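Local coordinates for protein ALDH21) (Physcomitrella patens subsp. patens, PDB 5MZ5) that acts as an NADP+-dependent succinic semialdehyde dehydrogenase of the aldehyde dehydrogenase family and may also oxidise glyceraldehyde 3-phosphate, at residues L347-P352 against T357-M362; S126-K131 against F313-Q318. All blocks are in the same frame, centred on the assembly; numbering follows the deposited sequence.

Contact 1: L347-P352 against T357-M362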
ATOM      1  N   LEU A 347      -0.955 -35.101 -30.508  1.00 35.17           N
ATOM      2  CA  LEU A 347      -2.068 -34.701 -29.648  1.00 34.26           C
ATOM      3  C   LEU A 347      -3.293 -35.580 -29.836  1.00 39.67           C
ATOM      4  O   LEU A 347      -3.779 -35.716 -30.952  1.00 40.85           O
ATOM      5  CB  LEU A 347      -2.420 -33.208 -29.794  1.00 33.56           C
ATOM      6  CG  LEU A 347      -1.342 -32.175 -29.405  1.00 37.77           C
ATOM      7  CD1 LEU A 347      -1.803 -30.755 -29.734  1.00 36.41           C
ATOM      8  CD2 LEU A 347      -0.935 -32.302 -27.935  1.00 38.00           C
ATOM      9  N   LYS A 348      -3.763 -36.213 -28.748  1.00 36.31           N
ATOM     10  CA  LYS A 348      -4.920 -37.107 -28.797  1.00 36.50           C
ATOM     11  C   LYS A 348      -6.205 -36.314 -28.835  1.00 38.53           C
ATOM     12  O   LYS A 348      -6.501 -35.549 -27.920  1.00 36.53           O
ATOM     13  CB  LYS A 348      -4.942 -38.095 -27.626  1.00 39.39           C
ATOM     14  CG  LYS A 348      -3.804 -39.072 -27.655  1.00 52.10           C
ATOM     15  CD  LYS A 348      -3.826 -39.976 -26.472  1.00 59.68           C
ATOM     16  CE  LYS A 348      -2.783 -41.038 -26.659  1.00 66.41           C
ATOM     17  NZ  LYS A 348      -2.715 -41.964 -25.495  1.00 78.23           N
ATOM     18  N   MET A 349      -6.962 -36.508 -29.912  1.00 36.08           N
ATOM     19  CA  MET A 349      -8.249 -35.887 -30.159  1.00 35.27           C
ATOM     20  C   MET A 349      -9.315 -36.976 -30.063  1.00 39.18           C
ATOM     21  O   MET A 349      -9.185 -38.034 -30.684  1.00 40.73           O
ATOM     22  CB  MET A 349      -8.267 -35.226 -31.547  1.00 37.90           C
ATOM     23  CG  MET A 349      -9.477 -34.356 -31.782  1.00 42.25           C
ATOM     24  SD  MET A 349      -9.533 -33.576 -33.410  1.00 47.40           S
ATOM     25  CE  MET A 349      -9.995 -34.952 -34.427  1.00 44.88           C
ATOM     26  N   GLY A 350     -10.347 -36.720 -29.271  1.00 33.12           N
ATOM     27  CA  GLY A 350     -11.433 -37.674 -29.113  1.00 32.19           C
ATOM     28  C   GLY A 350     -12.361 -37.393 -27.961  1.00 34.94           C
ATOM     29  O   GLY A 350     -12.571 -36.236 -27.583  1.00 33.06           O
ATOM     30  N   ASN A 351     -12.930 -38.476 -27.419  1.00 32.24           N
ATOM     31  CA  ASN A 351     -13.854 -38.492 -26.292  1.00 32.15           C
ATOM     32  C   ASN A 351     -13.262 -37.717 -25.091  1.00 35.28           C
ATOM     33  O   ASN A 351     -12.272 -38.169 -24.513  1.00 34.76           O
ATOM     34  CB  ASN A 351     -14.187 -39.943 -25.917  1.00 30.71           C
ATOM     35  CG  ASN A 351     -15.190 -40.107 -24.803  1.00 41.06           C
ATOM     36  OD1 ASN A 351     -15.624 -39.150 -24.158  1.00 30.54           O
ATOM     37  ND2 ASN A 351     -15.587 -41.346 -24.570  1.00 35.21           N
ATOM     38  N   PRO A 352     -13.859 -36.553 -24.714  1.00 30.01           N
ATOM     39  CA  PRO A 352     -13.288 -35.757 -23.610  1.00 28.48           C
ATOM     40  C   PRO A 352     -13.333 -36.464 -22.250  1.00 31.78           C
ATOM     41  O   PRO A 352     -12.600 -36.070 -21.345  1.00 29.61           O
ATOM     42  CB  PRO A 352     -14.102 -34.459 -23.657  1.00 28.85           C
ATOM     43  CG  PRO A 352     -15.409 -34.869 -24.250  1.00 33.31           C
ATOM     44  CD  PRO A 352     -15.035 -35.874 -25.296  1.00 30.09           C
ATOM     45  N   THR A 357      -7.253 -38.011 -23.447  1.00 34.15           N
ATOM     46  CA  THR A 357      -7.689 -37.056 -24.472  1.00 33.22           C
ATOM     47  C   THR A 357      -7.108 -35.678 -24.154  1.00 36.52           C
ATOM     48  O   THR A 357      -7.252 -35.175 -23.026  1.00 34.06           O
ATOM     49  CB  THR A 357      -9.220 -36.997 -24.615  1.00 32.81           C
ATOM     50  OG1 THR A 357      -9.667 -38.246 -25.126  1.00 36.30           O
ATOM     51  CG2 THR A 357      -9.687 -35.901 -25.598  1.00 27.52           C
ATOM     52  N   TYR A 358      -6.429 -35.093 -25.155  1.00 32.97           N
ATOM     53  CA  TYR A 358      -5.858 -33.761 -25.048  1.00 31.84           C
ATOM     54  C   TYR A 358      -6.833 -32.752 -25.636  1.00 36.10           C
ATOM     55  O   TYR A 358      -7.004 -31.681 -25.077  1.00 35.72           O
ATOM     56  CB  TYR A 358      -4.517 -33.683 -25.789  1.00 32.84           C
ATOM     57  CG  TYR A 358      -3.770 -32.402 -25.498  1.00 35.29           C
ATOM     58  CD1 TYR A 358      -4.000 -31.251 -26.251  1.00 36.96           C
ATOM     59  CD2 TYR A 358      -2.882 -32.314 -24.421  1.00 35.28           C
ATOM     60  CE1 TYR A 358      -3.365 -30.049 -25.949  1.00 37.09           C
ATOM     61  CE2 TYR A 358      -2.223 -31.120 -24.123  1.00 35.36           C
ATOM     62  CZ  TYR A 358      -2.463 -29.991 -24.896  1.00 42.46           C
ATOM     63  OH  TYR A 358      -1.827 -28.805 -24.606  1.00 41.49           O
ATOM     64  N   LEU A 359      -7.456 -33.092 -26.778  1.00 32.94           N
ATOM     65  CA  LEU A 359      -8.344 -32.218 -27.526  1.00 31.82           C
ATOM     66  C   LEU A 359      -9.746 -32.808 -27.662  1.00 32.61           C
ATOM     67  O   LEU A 359      -9.926 -33.846 -28.288  1.00 30.53           O
ATOM     68  CB  LEU A 359      -7.694 -31.904 -28.909  1.00 32.41           C
ATOM     69  CG  LEU A 359      -8.516 -31.116 -29.954  1.00 38.50           C
ATOM     70  CD1 LEU A 359      -8.859 -29.720 -29.473  1.00 38.05           C
ATOM     71  CD2 LEU A 359      -7.761 -30.985 -31.250  1.00 41.76           C
ATOM     72  N   GLY A 360     -10.720 -32.125 -27.071  1.00 29.74           N
ATOM     73  CA  GLY A 360     -12.124 -32.501 -27.161  1.00 29.79           C
ATOM     74  C   GLY A 360     -12.812 -31.841 -28.354  1.00 33.57           C
ATOM     75  O   GLY A 360     -12.152 -31.204 -29.190  1.00 31.64           O
ATOM     76  N   PRO A 361     -14.151 -31.957 -28.486  1.00 31.81           N
ATOM     77  CA  PRO A 361     -14.810 -31.309 -29.638  1.00 31.64           C
ATOM     78  C   PRO A 361     -14.996 -29.810 -29.418  1.00 35.53           C
ATOM     79  O   PRO A 361     -14.803 -29.320 -28.303  1.00 35.69           O
ATOM     80  CB  PRO A 361     -16.148 -32.028 -29.723  1.00 33.45           C
ATOM     81  CG  PRO A 361     -16.443 -32.442 -28.300  1.00 36.99           C
ATOM     82  CD  PRO A 361     -15.124 -32.671 -27.627  1.00 32.63           C
ATOM     83  N   MET A 362     -15.395 -29.080 -30.468  1.00 30.64           N
ATOM     84  CA  MET A 362     -15.712 -27.663 -30.323  1.00 29.50           C
ATOM     85  C   MET A 362     -17.119 -27.596 -29.680  1.00 36.15           C
ATOM     86  O   MET A 362     -17.811 -28.624 -29.621  1.00 35.81           O
ATOM     87  CB  MET A 362     -15.615 -26.904 -31.670  1.00 30.85           C
ATOM     88  CG  MET A 362     -14.198 -26.869 -32.268  1.00 33.20           C
ATOM     89  SD  MET A 362     -12.958 -25.896 -31.339  1.00 36.03           S
ATOM     90  CE  MET A 362     -12.143 -27.214 -30.349  1.00 33.38           C
TER
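The loop between helix 333-345 and helix 365-380 coils round so that 357-362 runs alongside 347-352 in the same direction, joined by a single beta bridge, Met349 with Leu359. One carbonyl does much of the work: Lys348 O accepts from Leu359 N at 2.9 Å and from Tyr358 N at 2.8 Å, the first bond the straighter, so that two successive amides are gripped by one oxygen. Gly350 N donates to Leu359 O at 3.1 Å, almost in line with the C=O bond, and the CA-H of Met349 leans on that same oxygen. Further along, Thr357 OG1 gives its proton to Asn351 O at 2.7 Å, standing well above the carbonyl plane; with OG1 anti to its own carbonyl carbon (chi1 -67°), CG2 is left to rest against Gly350 O.

The side chains pack in separate pairs. Leu347 sets its CD2 methyl over the centre of the Tyr358 ring, 3.7 Å from the centroid and 12° off the normal, a CH-pi contact in which one branch does most of the touching. Ile309 and Phe313 of helix 301-313 touch both residues. Met349 and Leu359 run side by side in the same direction, SD lying 3.8 Å from CD2, while the Pro352 and Pro361 side chains cross at about a right angle with their CD atoms 4.0 Å apart. The amine of Lys348 leads off to a salt bridge with Asp356. Tyr358 also comes close to Tyr314, which binds succinate in this enzyme. Leu359 bonded through both N and O to the residues flanking Met349 is the pattern of a parallel beta bridge, here a single one closing an irregular loop between two helices of the aldehyde dehydrogenase fold.

Contact 2: S126-K131 against F313-Q318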
ATOM      1  N   SER A 126     -19.410 -28.792 -21.379  1.00 29.94           N
ATOM      2  CA  SER A 126     -18.510 -27.920 -22.133  1.00 29.55           C
ATOM      3  C   SER A 126     -17.745 -28.637 -23.241  1.00 32.81           C
ATOM      4  O   SER A 126     -17.268 -27.984 -24.172  1.00 32.35           O
ATOM      5  CB  SER A 126     -17.552 -27.187 -21.195  1.00 31.01           C
ATOM      6  OG  SER A 126     -16.507 -28.037 -20.752  1.00 33.01           O
ATOM      7  N   GLY A 127     -17.620 -29.958 -23.125  1.00 27.34           N
ATOM      8  CA  GLY A 127     -16.859 -30.750 -24.079  1.00 27.15           C
ATOM      9  C   GLY A 127     -15.359 -30.709 -23.832  1.00 30.90           C
ATOM     10  O   GLY A 127     -14.590 -31.249 -24.628  1.00 31.12           O
ATOM     11  N   LYS A 128     -14.907 -30.053 -22.744  1.00 28.29           N
ATOM     12  CA  LYS A 128     -13.472 -29.984 -22.454  1.00 27.34           C
ATOM     13  C   LYS A 128     -12.970 -31.307 -21.873  1.00 30.19           C
ATOM     14  O   LYS A 128     -13.697 -31.948 -21.115  1.00 27.91           O
ATOM     15  CB  LYS A 128     -13.091 -28.760 -21.589  1.00 28.48           C
ATOM     16  CG  LYS A 128     -13.413 -28.859 -20.082  1.00 35.66           C
ATOM     17  CD  LYS A 128     -13.002 -27.615 -19.309  1.00 39.63           C
ATOM     18  CE  LYS A 128     -13.709 -26.359 -19.791  1.00 46.60           C
ATOM     19  NZ  LYS A 128     -12.835 -25.159 -19.659  1.00 53.39           N
ATOM     20  N   PRO A 129     -11.753 -31.762 -22.243  1.00 27.95           N
ATOM     21  CA  PRO A 129     -11.246 -33.031 -21.689  1.00 28.10           C
ATOM     22  C   PRO A 129     -11.272 -33.065 -20.156  1.00 31.72           C
ATOM     23  O   PRO A 129     -11.073 -32.026 -19.531  1.00 31.11           O
ATOM     24  CB  PRO A 129      -9.831 -33.106 -22.258  1.00 29.92           C
ATOM     25  CG  PRO A 129      -9.913 -32.323 -23.526  1.00 34.08           C
ATOM     26  CD  PRO A 129     -10.775 -31.160 -23.171  1.00 29.02           C
ATOM     27  N   ILE A 130     -11.544 -34.242 -19.557  1.00 29.01           N
ATOM     28  CA  ILE A 130     -11.657 -34.438 -18.103  1.00 29.91           C
ATOM     29  C   ILE A 130     -10.429 -33.915 -17.324  1.00 33.94           C
ATOM     30  O   ILE A 130     -10.607 -33.361 -16.240  1.00 32.92           O
ATOM     31  CB  ILE A 130     -12.037 -35.904 -17.715  1.00 33.33           C
ATOM     32  CG1 ILE A 130     -12.437 -36.027 -16.214  1.00 33.38           C
ATOM     33  CG2 ILE A 130     -10.951 -36.931 -18.110  1.00 34.11           C
ATOM     34  CD1 ILE A 130     -13.697 -35.233 -15.755  1.00 38.67           C
ATOM     35  N   LYS A 131      -9.210 -34.044 -17.887  1.00 31.77           N
ATOM     36  CA  LYS A 131      -7.993 -33.531 -17.246  1.00 31.51           C
ATOM     37  C   LYS A 131      -8.086 -32.001 -17.132  1.00 32.54           C
ATOM     38  O   LYS A 131      -7.757 -31.463 -16.077  1.00 31.43           O
ATOM     39  CB  LYS A 131      -6.735 -33.961 -18.040  1.00 35.15           C
ATOM     40  CG  LYS A 131      -5.752 -34.896 -17.313  1.00 55.75           C
ATOM     41  CD  LYS A 131      -6.334 -36.221 -16.813  1.00 68.92           C
ATOM     42  CE  LYS A 131      -5.304 -37.330 -16.800  1.00 77.99           C
ATOM     43  NZ  LYS A 131      -5.542 -38.328 -15.725  1.00 83.98           N
ATOM     44  N   PHE A 313      -3.045 -25.062 -28.096  1.00 26.68           N
ATOM     45  CA  PHE A 313      -4.074 -26.103 -28.176  1.00 28.37           C
ATOM     46  C   PHE A 313      -4.779 -26.524 -26.872  1.00 42.48           C
ATOM     47  O   PHE A 313      -5.668 -27.384 -26.951  1.00 43.63           O
ATOM     48  CB  PHE A 313      -3.474 -27.352 -28.847  1.00 29.02           C
ATOM     49  CG  PHE A 313      -2.847 -27.036 -30.186  1.00 28.43           C
ATOM     50  CD1 PHE A 313      -3.639 -26.836 -31.314  1.00 29.95           C
ATOM     51  CD2 PHE A 313      -1.473 -26.850 -30.299  1.00 28.17           C
ATOM     52  CE1 PHE A 313      -3.068 -26.483 -32.533  1.00 31.39           C
ATOM     53  CE2 PHE A 313      -0.904 -26.474 -31.516  1.00 31.75           C
ATOM     54  CZ  PHE A 313      -1.699 -26.333 -32.635  1.00 30.37           C
ATOM     55  N   TYR A 314      -4.433 -25.942 -25.706  1.00 44.83           N
ATOM     56  CA  TYR A 314      -5.144 -26.262 -24.452  1.00 47.69           C
ATOM     57  C   TYR A 314      -6.569 -25.686 -24.589  1.00 50.32           C
ATOM     58  O   TYR A 314      -6.747 -24.659 -25.267  1.00 49.63           O
ATOM     59  CB  TYR A 314      -4.411 -25.686 -23.216  1.00 52.05           C
ATOM     60  CG  TYR A 314      -4.948 -24.355 -22.709  1.00 58.51           C
ATOM     61  CD1 TYR A 314      -4.842 -23.191 -23.478  1.00 60.94           C
ATOM     62  CD2 TYR A 314      -5.560 -24.259 -21.463  1.00 60.28           C
ATOM     63  CE1 TYR A 314      -5.401 -21.987 -23.047  1.00 62.40           C
ATOM     64  CE2 TYR A 314      -6.082 -23.049 -21.005  1.00 61.79           C
ATOM     65  CZ  TYR A 314      -5.997 -21.914 -21.797  1.00 72.08           C
ATOM     66  OH  TYR A 314      -6.502 -20.722 -21.330  1.00 75.33           O
ATOM     67  N   GLN A 315      -7.581 -26.370 -24.003  1.00 46.57           N
ATOM     68  CA  GLN A 315      -9.010 -26.012 -24.104  1.00 45.87           C
ATOM     69  C   GLN A 315      -9.477 -26.017 -25.581  1.00 47.28           C
ATOM     70  O   GLN A 315     -10.538 -25.487 -25.910  1.00 47.65           O
ATOM     71  CB  GLN A 315      -9.320 -24.657 -23.398  1.00 47.27           C
ATOM     72  CG  GLN A 315     -10.265 -24.765 -22.193  1.00 68.20           C
ATOM     73  CD  GLN A 315      -9.685 -25.475 -20.974  1.00 90.91           C
ATOM     74  OE1 GLN A 315     -10.359 -26.260 -20.311  1.00 88.31           O
ATOM     75  NE2 GLN A 315      -8.442 -25.195 -20.615  1.00 78.52           N
ATOM     76  N   GLY A 316      -8.659 -26.618 -26.447  1.00 41.72           N
ATOM     77  CA  GLY A 316      -8.880 -26.690 -27.887  1.00 40.40           C
ATOM     78  C   GLY A 316      -8.881 -25.339 -28.567  1.00 41.56           C
ATOM     79  O   GLY A 316      -9.608 -25.151 -29.539  1.00 40.72           O
ATOM     80  N   GLY A 317      -8.099 -24.396 -28.029  1.00 36.64           N
ATOM     81  CA  GLY A 317      -8.049 -23.025 -28.512  1.00 35.90           C
ATOM     82  C   GLY A 317      -9.283 -22.200 -28.180  1.00 39.28           C
ATOM     83  O   GLY A 317      -9.369 -21.040 -28.594  1.00 38.79           O
ATOM     84  N   GLN A 318     -10.256 -22.781 -27.422  1.00 35.49           N
ATOM     85  CA  GLN A 318     -11.498 -22.104 -26.993  1.00 34.13           C
ATOM     86  C   GLN A 318     -11.231 -21.355 -25.678  1.00 36.72           C
ATOM     87  O   GLN A 318     -11.790 -21.655 -24.612  1.00 35.48           O
ATOM     88  CB  GLN A 318     -12.673 -23.094 -26.880  1.00 35.19           C
ATOM     89  CG  GLN A 318     -13.067 -23.735 -28.224  1.00 34.10           C
ATOM     90  CD  GLN A 318     -14.315 -24.590 -28.129  1.00 44.60           C
ATOM     91  OE1 GLN A 318     -15.316 -24.384 -28.844  1.00 41.67           O
ATOM     92  NE2 GLN A 318     -14.280 -25.586 -27.260  1.00 35.16           N
TER
HETATM   93  O   HOH W   1     -16.247 -27.682 -26.610  1.00 40.49           O
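Lys128 NZ meets Gln315 OE1 where the turn leading into helix 130-151 faces the loop that follows helix 301-313, a buried contact carried by one direct hydrogen bond. The bond is 2.8 Å long, but the ammonium approaches from above the amide, 45° out of the carbonyl plane, with a C=O...N angle of 111°. The lysine chain places it there by bending: CG sits between the backbone N and the carbonyl carbon (chi1 77°), which with an extended chi2 lays CD 3.1 Å from Gln315 OE1; bends at chi3 and chi4 then bring NZ back to the same oxygen, so methylene and amine both press on it.

The ammonium's other partners make the second group. NZ has a salt bridge with Glu136, a hydrogen bond to Asn189 O and a cation-pi contact with Phe190, whose side chain also touches Gln315. A methionine in place of Lys128 would probably leave Glu136 without its charged mate and Gln315 OE1 without this donor, the amide then being less firmly held.

Water and backbone make the third group. A water donates to Ser126 O at 2.7 Å and accepts from Gln318 NE2 at 2.9 Å, linking the segments a second time. Ser126 OG accepts from Lys128 N at 3.3 Å, an ST turn which ties down the start of the lysine; Gly127 between them has positive phi.

Tyr314 lies in segment 313-318, with Asn189 and Ser319 nearby, all three succinate-binding. The chemistry implies that a buried ammonium, its charge probably balanced by Glu136, pins a neutral amide beside the substrate site.

The pair illustrates how chemistry follows depth. The centre of contact 1 is about 21 Å from the centre of the chain, that of contact 2 about 14 Å. Contact 1, partly buried, joins two limbs of one loop through backbone bonds and apolar pairs; contact 2, buried, joins elements 182 residues apart through polar side chains and a water. Their centres are 7 Å apart, and they meet directly: Pro352 O and Ile130 N, 2.8 Å apart, probably form a hydrogen bond, while Pro361 packs on Gly127 O and Met362 on Gly316 O. Contact 1 thus touches both segments of contact 2, and its Tyr358 neighbours the succinate-binding Tyr314, bordering that site at second hand.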